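Local coordinates for signal recognition particle receptor subunit beta (Mus musculus, PDB 2FH5), which binds GTP and, as part of the signal recognition particle receptor, helps target nascent secretory proteins to the endoplasmic reticulum membrane, at residues T57-P62 / D73-S78; K142-L147 / F175-L180. All blocks are in the same frame, centred on the assembly; numbering follows the deposited sequence.

Contact 1: residues T57-P62 / D73-S78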
ATOM      1  N   THR B  57       0.920 -16.983   3.787  1.00 51.77           N
ATOM      2  CA  THR B  57      -0.046 -16.122   3.118  1.00 51.47           C
ATOM      3  C   THR B  57       0.254 -14.674   3.516  1.00 49.36           C
ATOM      4  O   THR B  57      -0.050 -14.264   4.628  1.00 50.55           O
ATOM      5  CB  THR B  57      -1.491 -16.431   3.523  1.00 52.81           C
ATOM      6  OG1 THR B  57      -1.876 -17.683   2.962  1.00 57.48           O
ATOM      7  CG2 THR B  57      -2.439 -15.349   3.005  1.00 54.03           C
ATOM      8  N   LEU B  58       0.885 -13.911   2.631  1.00 47.11           N
ATOM      9  CA  LEU B  58       1.170 -12.518   2.952  1.00 42.99           C
ATOM     10  C   LEU B  58      -0.145 -11.749   2.849  1.00 41.40           C
ATOM     11  O   LEU B  58      -0.907 -11.947   1.894  1.00 41.15           O
ATOM     12  CB  LEU B  58       2.184 -11.930   1.971  1.00 41.36           C
ATOM     13  CG  LEU B  58       3.465 -12.726   1.689  1.00 46.59           C
ATOM     14  CD1 LEU B  58       4.410 -11.876   0.861  1.00 40.83           C
ATOM     15  CD2 LEU B  58       4.157 -13.123   2.987  1.00 46.22           C
ATOM     16  N   ILE B  59      -0.419 -10.914   3.851  1.00 37.88           N
ATOM     17  CA  ILE B  59      -1.614 -10.073   3.888  1.00 39.11           C
ATOM     18  C   ILE B  59      -1.174  -8.630   4.145  1.00 44.56           C
ATOM     19  O   ILE B  59      -0.624  -8.311   5.206  1.00 49.93           O
ATOM     20  CB  ILE B  59      -2.569 -10.484   5.004  1.00 39.97           C
ATOM     21  CG1 ILE B  59      -3.076 -11.906   4.769  1.00 38.19           C
ATOM     22  CG2 ILE B  59      -3.723  -9.516   5.081  1.00 37.81           C
ATOM     23  CD1 ILE B  59      -4.059 -12.367   5.857  1.00 41.37           C
ATOM     24  N   ASP B  60      -1.398  -7.769   3.156  1.00 43.61           N
ATOM     25  CA  ASP B  60      -1.030  -6.355   3.211  1.00 42.18           C
ATOM     26  C   ASP B  60      -2.197  -5.581   3.794  1.00 38.73           C
ATOM     27  O   ASP B  60      -3.242  -5.548   3.186  1.00 43.21           O
ATOM     28  CB  ASP B  60      -0.704  -5.897   1.772  1.00 45.67           C
ATOM     29  CG  ASP B  60      -0.588  -4.360   1.609  1.00 53.98           C
ATOM     30  OD1 ASP B  60      -0.100  -3.670   2.528  1.00 50.61           O
ATOM     31  OD2 ASP B  60      -0.975  -3.841   0.522  1.00 62.89           O
ATOM     32  N   LEU B  61      -2.031  -4.954   4.955  1.00 40.33           N
ATOM     33  CA  LEU B  61      -3.146  -4.200   5.577  1.00 38.55           C
ATOM     34  C   LEU B  61      -3.030  -2.682   5.438  1.00 40.45           C
ATOM     35  O   LEU B  61      -1.988  -2.108   5.681  1.00 42.91           O
ATOM     36  CB  LEU B  61      -3.299  -4.561   7.071  1.00 34.82           C
ATOM     37  CG  LEU B  61      -3.565  -6.041   7.439  1.00 40.36           C
ATOM     38  CD1 LEU B  61      -3.777  -6.204   8.938  1.00 35.60           C
ATOM     39  CD2 LEU B  61      -4.799  -6.543   6.698  1.00 36.60           C
ATOM     40  N   PRO B  62      -4.122  -2.013   5.038  1.00 42.30           N
ATOM     41  CA  PRO B  62      -4.115  -0.558   4.874  1.00 38.58           C
ATOM     42  C   PRO B  62      -3.641   0.163   6.143  1.00 40.80           C
ATOM     43  O   PRO B  62      -4.032  -0.195   7.247  1.00 44.02           O
ATOM     44  CB  PRO B  62      -5.578  -0.235   4.574  1.00 35.80           C
ATOM     45  CG  PRO B  62      -6.136  -1.482   4.047  1.00 40.27           C
ATOM     46  CD  PRO B  62      -5.482  -2.548   4.884  1.00 40.25           C
ATOM     47  N   ASP B  73      -7.755  -6.293  13.736  1.00 49.65           N
ATOM     48  CA  ASP B  73      -8.627  -7.126  14.578  1.00 55.55           C
ATOM     49  C   ASP B  73      -9.157  -8.308  13.774  1.00 59.34           C
ATOM     50  O   ASP B  73      -9.194  -9.434  14.269  1.00 64.74           O
ATOM     51  CB  ASP B  73      -9.858  -6.364  15.079  1.00 56.00           C
ATOM     52  CG  ASP B  73      -9.526  -5.301  16.111  1.00 65.85           C
ATOM     53  OD1 ASP B  73      -8.540  -5.485  16.870  1.00 64.80           O
ATOM     54  OD2 ASP B  73     -10.274  -4.288  16.173  1.00 64.33           O
ATOM     55  N   ARG B  74      -9.577  -8.051  12.536  1.00 58.24           N
ATOM     56  CA  ARG B  74     -10.135  -9.107  11.703  1.00 55.05           C
ATOM     57  C   ARG B  74      -9.164 -10.231  11.349  1.00 51.51           C
ATOM     58  O   ARG B  74      -9.564 -11.386  11.276  1.00 51.05           O
ATOM     59  CB  ARG B  74     -10.723  -8.521  10.412  1.00 59.01           C
ATOM     60  CG  ARG B  74     -11.359  -9.574   9.523  1.00 62.86           C
ATOM     61  CD  ARG B  74     -11.586  -9.113   8.098  1.00 68.41           C
ATOM     62  NE  ARG B  74     -12.622  -8.094   7.996  1.00 77.11           N
ATOM     63  CZ  ARG B  74     -13.121  -7.656   6.842  1.00 83.72           C
ATOM     64  NH1 ARG B  74     -12.678  -8.157   5.688  1.00 83.02           N
ATOM     65  NH2 ARG B  74     -14.057  -6.709   6.841  1.00 85.08           N
ATOM     66  N   PHE B  75      -7.891  -9.908  11.147  1.00 48.21           N
ATOM     67  CA  PHE B  75      -6.923 -10.927  10.764  1.00 46.38           C
ATOM     68  C   PHE B  75      -5.923 -11.377  11.827  1.00 50.65           C
ATOM     69  O   PHE B  75      -5.186 -12.341  11.589  1.00 53.98           O
ATOM     70  CB  PHE B  75      -6.115 -10.445   9.548  1.00 43.96           C
ATOM     71  CG  PHE B  75      -6.919 -10.317   8.281  1.00 51.47           C
ATOM     72  CD1 PHE B  75      -7.376 -11.452   7.602  1.00 52.26           C
ATOM     73  CD2 PHE B  75      -7.244  -9.057   7.769  1.00 50.74           C
ATOM     74  CE1 PHE B  75      -8.153 -11.328   6.428  1.00 50.30           C
ATOM     75  CE2 PHE B  75      -8.014  -8.930   6.607  1.00 50.24           C
ATOM     76  CZ  PHE B  75      -8.465 -10.069   5.939  1.00 46.67           C
ATOM     77  N   LYS B  76      -5.863 -10.702  12.976  1.00 49.63           N
ATOM     78  CA  LYS B  76      -4.858 -11.067  13.974  1.00 52.76           C
ATOM     79  C   LYS B  76      -4.815 -12.522  14.435  1.00 54.79           C
ATOM     80  O   LYS B  76      -3.728 -13.107  14.517  1.00 51.30           O
ATOM     81  CB  LYS B  76      -4.927 -10.141  15.194  1.00 53.36           C
ATOM     82  CG  LYS B  76      -6.240 -10.130  15.926  1.00 58.56           C
ATOM     83  CD  LYS B  76      -6.194  -9.167  17.094  1.00 60.98           C
ATOM     84  CE  LYS B  76      -7.531  -9.112  17.812  1.00 61.57           C
ATOM     85  NZ  LYS B  76      -7.540  -8.094  18.911  1.00 67.16           N
ATOM     86  N   SER B  77      -5.971 -13.124  14.714  1.00 56.38           N
ATOM     87  CA  SER B  77      -5.974 -14.514  15.177  1.00 60.38           C
ATOM     88  C   SER B  77      -5.430 -15.512  14.141  1.00 59.44           C
ATOM     89  O   SER B  77      -5.096 -16.642  14.498  1.00 62.01           O
ATOM     90  CB  SER B  77      -7.377 -14.929  15.628  1.00 57.78           C
ATOM     91  OG  SER B  77      -8.266 -15.018  14.529  1.00 69.98           O
ATOM     92  N   SER B  78      -5.325 -15.092  12.877  1.00 55.19           N
ATOM     93  CA  SER B  78      -4.799 -15.946  11.794  1.00 50.56           C
ATOM     94  C   SER B  78      -3.301 -15.728  11.550  1.00 49.95           C
ATOM     95  O   SER B  78      -2.708 -16.395  10.692  1.00 48.51           O
ATOM     96  CB  SER B  78      -5.517 -15.651  10.464  1.00 52.30           C
ATOM     97  OG  SER B  78      -6.930 -15.593  10.609  1.00 56.71           O
TER

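Contact 2: residues K142-L147 / F175-L180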
ATOM      1  N   LYS B 142      12.279   4.361  24.022  1.00 48.56           N
ATOM      2  CA  LYS B 142      12.137   5.568  24.816  1.00 50.65           C
ATOM      3  C   LYS B 142      10.697   6.094  24.732  1.00 50.88           C
ATOM      4  O   LYS B 142      10.124   6.527  25.722  1.00 56.22           O
ATOM      5  CB  LYS B 142      13.142   6.610  24.322  1.00 54.29           C
ATOM      6  CG  LYS B 142      12.879   8.037  24.800  1.00 64.73           C
ATOM      7  CD  LYS B 142      13.920   9.023  24.253  1.00 67.75           C
ATOM      8  CE  LYS B 142      13.615  10.460  24.704  1.00 74.31           C
ATOM      9  NZ  LYS B 142      14.604  11.462  24.191  1.00 73.09           N
ATOM     10  N   GLU B 143      10.104   6.026  23.548  1.00 52.71           N
ATOM     11  CA  GLU B 143       8.747   6.512  23.331  1.00 49.50           C
ATOM     12  C   GLU B 143       7.648   5.597  23.903  1.00 47.91           C
ATOM     13  O   GLU B 143       6.655   6.067  24.437  1.00 43.47           O
ATOM     14  CB  GLU B 143       8.531   6.709  21.834  1.00 56.55           C
ATOM     15  CG  GLU B 143       7.299   7.504  21.490  1.00 61.94           C
ATOM     16  CD  GLU B 143       7.460   8.971  21.831  1.00 67.12           C
ATOM     17  OE1 GLU B 143       8.515   9.557  21.460  1.00 64.86           O
ATOM     18  OE2 GLU B 143       6.528   9.526  22.460  1.00 67.51           O
ATOM     19  N   LEU B 144       7.802   4.286  23.776  1.00 47.59           N
ATOM     20  CA  LEU B 144       6.789   3.390  24.325  1.00 46.16           C
ATOM     21  C   LEU B 144       6.872   3.505  25.853  1.00 49.47           C
ATOM     22  O   LEU B 144       5.885   3.337  26.572  1.00 47.88           O
ATOM     23  CB  LEU B 144       7.069   1.962  23.870  1.00 45.97           C
ATOM     24  CG  LEU B 144       6.921   1.722  22.358  1.00 44.66           C
ATOM     25  CD1 LEU B 144       7.567   0.419  21.968  1.00 45.81           C
ATOM     26  CD2 LEU B 144       5.460   1.720  21.999  1.00 44.19           C
ATOM     27  N   ASN B 145       8.066   3.827  26.339  1.00 48.88           N
ATOM     28  CA  ASN B 145       8.271   3.977  27.762  1.00 47.27           C
ATOM     29  C   ASN B 145       7.427   5.084  28.332  1.00 44.16           C
ATOM     30  O   ASN B 145       6.982   4.993  29.462  1.00 45.56           O
ATOM     31  CB  ASN B 145       9.733   4.252  28.096  1.00 47.01           C
ATOM     32  CG  ASN B 145       9.958   4.321  29.584  1.00 49.33           C
ATOM     33  OD1 ASN B 145       9.670   3.363  30.319  1.00 46.42           O
ATOM     34  ND2 ASN B 145      10.451   5.455  30.048  1.00 52.52           N
ATOM     35  N   THR B 146       7.210   6.147  27.570  1.00 47.48           N
ATOM     36  CA  THR B 146       6.366   7.233  28.075  1.00 48.16           C
ATOM     37  C   THR B 146       4.906   6.903  27.838  1.00 45.82           C
ATOM     38  O   THR B 146       4.063   7.196  28.673  1.00 46.58           O
ATOM     39  CB  THR B 146       6.666   8.583  27.399  1.00 50.17           C
ATOM     40  OG1 THR B 146       7.994   8.992  27.727  1.00 56.93           O
ATOM     41  CG2 THR B 146       5.707   9.648  27.892  1.00 53.62           C
ATOM     42  N   LEU B 147       4.613   6.276  26.705  1.00 46.14           N
ATOM     43  CA  LEU B 147       3.237   5.920  26.368  1.00 50.82           C
ATOM     44  C   LEU B 147       2.541   4.994  27.359  1.00 52.38           C
ATOM     45  O   LEU B 147       1.355   5.159  27.602  1.00 54.42           O
ATOM     46  CB  LEU B 147       3.156   5.280  24.976  1.00 52.00           C
ATOM     47  CG  LEU B 147       2.956   6.178  23.761  1.00 50.87           C
ATOM     48  CD1 LEU B 147       3.003   5.313  22.533  1.00 44.93           C
ATOM     49  CD2 LEU B 147       1.608   6.918  23.855  1.00 45.35           C
ATOM     50  N   PHE B 175      11.208   0.741  29.781  1.00 61.16           N
ATOM     51  CA  PHE B 175      10.791  -0.173  28.717  1.00 57.08           C
ATOM     52  C   PHE B 175      11.847  -0.556  27.696  1.00 53.91           C
ATOM     53  O   PHE B 175      12.644   0.277  27.278  1.00 52.87           O
ATOM     54  CB  PHE B 175       9.608   0.387  27.921  1.00 54.18           C
ATOM     55  CG  PHE B 175       9.161  -0.533  26.821  1.00 48.48           C
ATOM     56  CD1 PHE B 175       8.385  -1.645  27.110  1.00 47.89           C
ATOM     57  CD2 PHE B 175       9.635  -0.376  25.532  1.00 42.06           C
ATOM     58  CE1 PHE B 175       8.100  -2.588  26.142  1.00 44.41           C
ATOM     59  CE2 PHE B 175       9.352  -1.329  24.555  1.00 44.86           C
ATOM     60  CZ  PHE B 175       8.587  -2.431  24.868  1.00 39.17           C
ATOM     61  N   GLU B 176      11.817  -1.822  27.284  1.00 51.30           N
ATOM     62  CA  GLU B 176      12.725  -2.343  26.267  1.00 55.43           C
ATOM     63  C   GLU B 176      11.986  -3.493  25.632  1.00 53.63           C
ATOM     64  O   GLU B 176      11.232  -4.176  26.306  1.00 56.84           O
ATOM     65  CB  GLU B 176      14.042  -2.836  26.879  1.00 56.85           C
ATOM     66  CG  GLU B 176      15.057  -1.728  27.089  1.00 66.54           C
ATOM     67  CD  GLU B 176      16.299  -2.189  27.837  1.00 71.74           C
ATOM     68  OE1 GLU B 176      17.080  -3.002  27.293  1.00 70.62           O
ATOM     69  OE2 GLU B 176      16.487  -1.725  28.981  1.00 78.68           O
ATOM     70  N   PHE B 177      12.185  -3.700  24.336  1.00 53.81           N
ATOM     71  CA  PHE B 177      11.510  -4.788  23.635  1.00 53.33           C
ATOM     72  C   PHE B 177      11.836  -6.176  24.182  1.00 52.83           C
ATOM     73  O   PHE B 177      10.976  -7.058  24.166  1.00 55.12           O
ATOM     74  CB  PHE B 177      11.826  -4.716  22.143  1.00 51.82           C
ATOM     75  CG  PHE B 177      11.140  -3.574  21.431  1.00 51.00           C
ATOM     76  CD1 PHE B 177       9.777  -3.635  21.136  1.00 50.65           C
ATOM     77  CD2 PHE B 177      11.859  -2.431  21.059  1.00 48.36           C
ATOM     78  CE1 PHE B 177       9.133  -2.563  20.475  1.00 51.69           C
ATOM     79  CE2 PHE B 177      11.234  -1.356  20.399  1.00 49.76           C
ATOM     80  CZ  PHE B 177       9.869  -1.419  20.106  1.00 46.72           C
ATOM     81  N   SER B 178      13.060  -6.376  24.670  1.00 54.42           N
ATOM     82  CA  SER B 178      13.460  -7.679  25.235  1.00 55.93           C
ATOM     83  C   SER B 178      12.608  -8.119  26.452  1.00 53.98           C
ATOM     84  O   SER B 178      12.481  -9.306  26.720  1.00 56.95           O
ATOM     85  CB  SER B 178      14.933  -7.656  25.639  1.00 53.97           C
ATOM     86  OG  SER B 178      15.134  -6.752  26.711  1.00 62.12           O
ATOM     87  N   GLN B 179      12.022  -7.170  27.176  1.00 48.49           N
ATOM     88  CA  GLN B 179      11.183  -7.500  28.326  1.00 48.72           C
ATOM     89  C   GLN B 179       9.834  -8.078  27.886  1.00 52.86           C
ATOM     90  O   GLN B 179       9.003  -8.470  28.708  1.00 57.94           O
ATOM     91  CB  GLN B 179      10.910  -6.246  29.170  1.00 41.14           C
ATOM     92  CG  GLN B 179      12.113  -5.367  29.404  1.00 46.56           C
ATOM     93  CD  GLN B 179      11.728  -4.044  30.011  1.00 56.60           C
ATOM     94  OE1 GLN B 179      10.537  -3.778  30.240  1.00 59.91           O
ATOM     95  NE2 GLN B 179      12.727  -3.194  30.284  1.00 53.66           N
ATOM     96  N   LEU B 180       9.605  -8.135  26.588  1.00 54.75           N
ATOM     97  CA  LEU B 180       8.326  -8.611  26.108  1.00 55.79           C
ATOM     98  C   LEU B 180       8.205 -10.105  25.941  1.00 55.67           C
ATOM     99  O   LEU B 180       9.154 -10.771  25.523  1.00 57.60           O
ATOM    100  CB  LEU B 180       8.004  -7.960  24.754  1.00 58.00           C
ATOM    101  CG  LEU B 180       7.668  -6.472  24.660  1.00 56.31           C
ATOM    102  CD1 LEU B 180       7.235  -6.151  23.243  1.00 51.51           C
ATOM    103  CD2 LEU B 180       6.554  -6.137  25.636  1.00 53.82           C
TER

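Contact 1: residues T57-P62 / D73-S78
Ile59 and Phe75 mark the closest approach of the two backbones, with 8.7 Å between their CA atoms. That gap is bridged by side chains: strand 57-60 runs out through Leu61 and Pro62, while 73-78 carries the last part of helix 65-75 and the residues after it. Ser78 N bonds back to Phe75 O at 3.0 Å.

Phe75 fills the space from the helix side, its ring directed at the strand. With CG beside the backbone N (chi1 -67°), the ring reaches two branched side chains at once. Ile59 lays CG2 over one face, and its CD1 meets Phe75 CD1 at 3.9 Å. Leu61 comes to the other ortho carbon, its CD2 standing 3.7 Å from Phe75 CD2. Ile59 and Leu61, two residues apart, both point toward the helix, so both branched side chains reach the same ring. On the face turned from Ile59, Arg74 CD lies 3.8 Å above the Phe75 ring plane, displaced toward its rim. Everything that crosses here is apolar, with 145 Å² buried between the segments. Within 73-78, Lys76 NZ and Asp73 OD1 form a salt bridge at 3.5 Å, weak as a hydrogen bond.

Residues 60-63 read Asp-Leu-Pro-Gly, the DxxG signature of switch II in GTPases. Pro62 touches the GTP, and Asp60 OD2 is hydrogen-bonded to Thr21 OG1 of the magnesium site, while Leu61 looks the other way, into the apolar layer. Strand 55-60 sits between strands 9-13 and 42-47; Leu11 packs on both Ile59 and Phe75, and Val13 on Leu61, so helix 65-75 packs on this face of the sheet, and the chain passes over strand 9-13 to strand 79-87, a beta-alpha-beta crossover.

Contact 2: residues K142-L147 / F175-L180
Asn145 and Phe175 supply the one hydrogen bond between residues 142-147 of helix 133-150 and residues 175-180 of the loop that precedes strand 184-188. Phe175 N donates to Asn145 OD1 at 3.1 Å and almost perfectly straight, 176° at the hydrogen. It comes in above the amide rather than in its plane, 53° out of it. Asn145 can offer this oxygen because its CG is anti to the backbone N (chi1 -176°), which lays the side chain alongside Phe175, the two running past each other in opposite directions. OD1 also accepts from Arg148 NH2, one turn further along the helix, so two donors hold the amide's rotation. With an alanine in place of Asn145, Phe175 N and the Arg148 guanidinium would probably lose their shared acceptor, and this corner of the loop could shift.

The apolar part centres on Leu144. Its CD1 reaches both aromatic rings, 3.6 Å from Phe175 CE2 and 3.5 Å from Phe177 CZ, while Leu144 CB lies 3.8 Å from Phe175 CD2. The rings also meet each other: Phe175 CE2 stands 4.1 Å above the Phe177 plane, over its centre. In the ring plane, Leu180 CD2 comes up to the edge of Phe175. Leu106 of helix 91-110 touches Leu144 and Leu180, and Phe186 and Phe177 make an edge-to-face (T-shaped) pair, so this cluster joins the helix layer to the sheet.

A second backbone amide of the loop, Phe177 N, is taken by Glu141 OE2. The helix thus presents polar side chains to the loop's N-H groups and a leucine to its phenylalanines: directional bonds set where the chain lies, and the buried hydrocarbon surface holds it against the helix.

Contact 1 closes before contact 2 opens along the chain, and the two do not touch: their centres lie 24 Å apart and their nearest atoms about 15 Å. Both belong to the same P-loop GTPase domain, built on one mixed sheet. Residues 57-60 belong to strand 55-60, next to the outermost strand 42-47, and Leu61 and Pro62 follow it, whereas residues 175-180 lead into strand 184-188, the outermost strand at the other side. Contact 1 packs a helix on the sheet near the nucleotide site, with the Leu61 side chain about 8 Å from the GTP and from the magnesium ion; contact 2 packs the chain that leads to the last strand against helix 133-150.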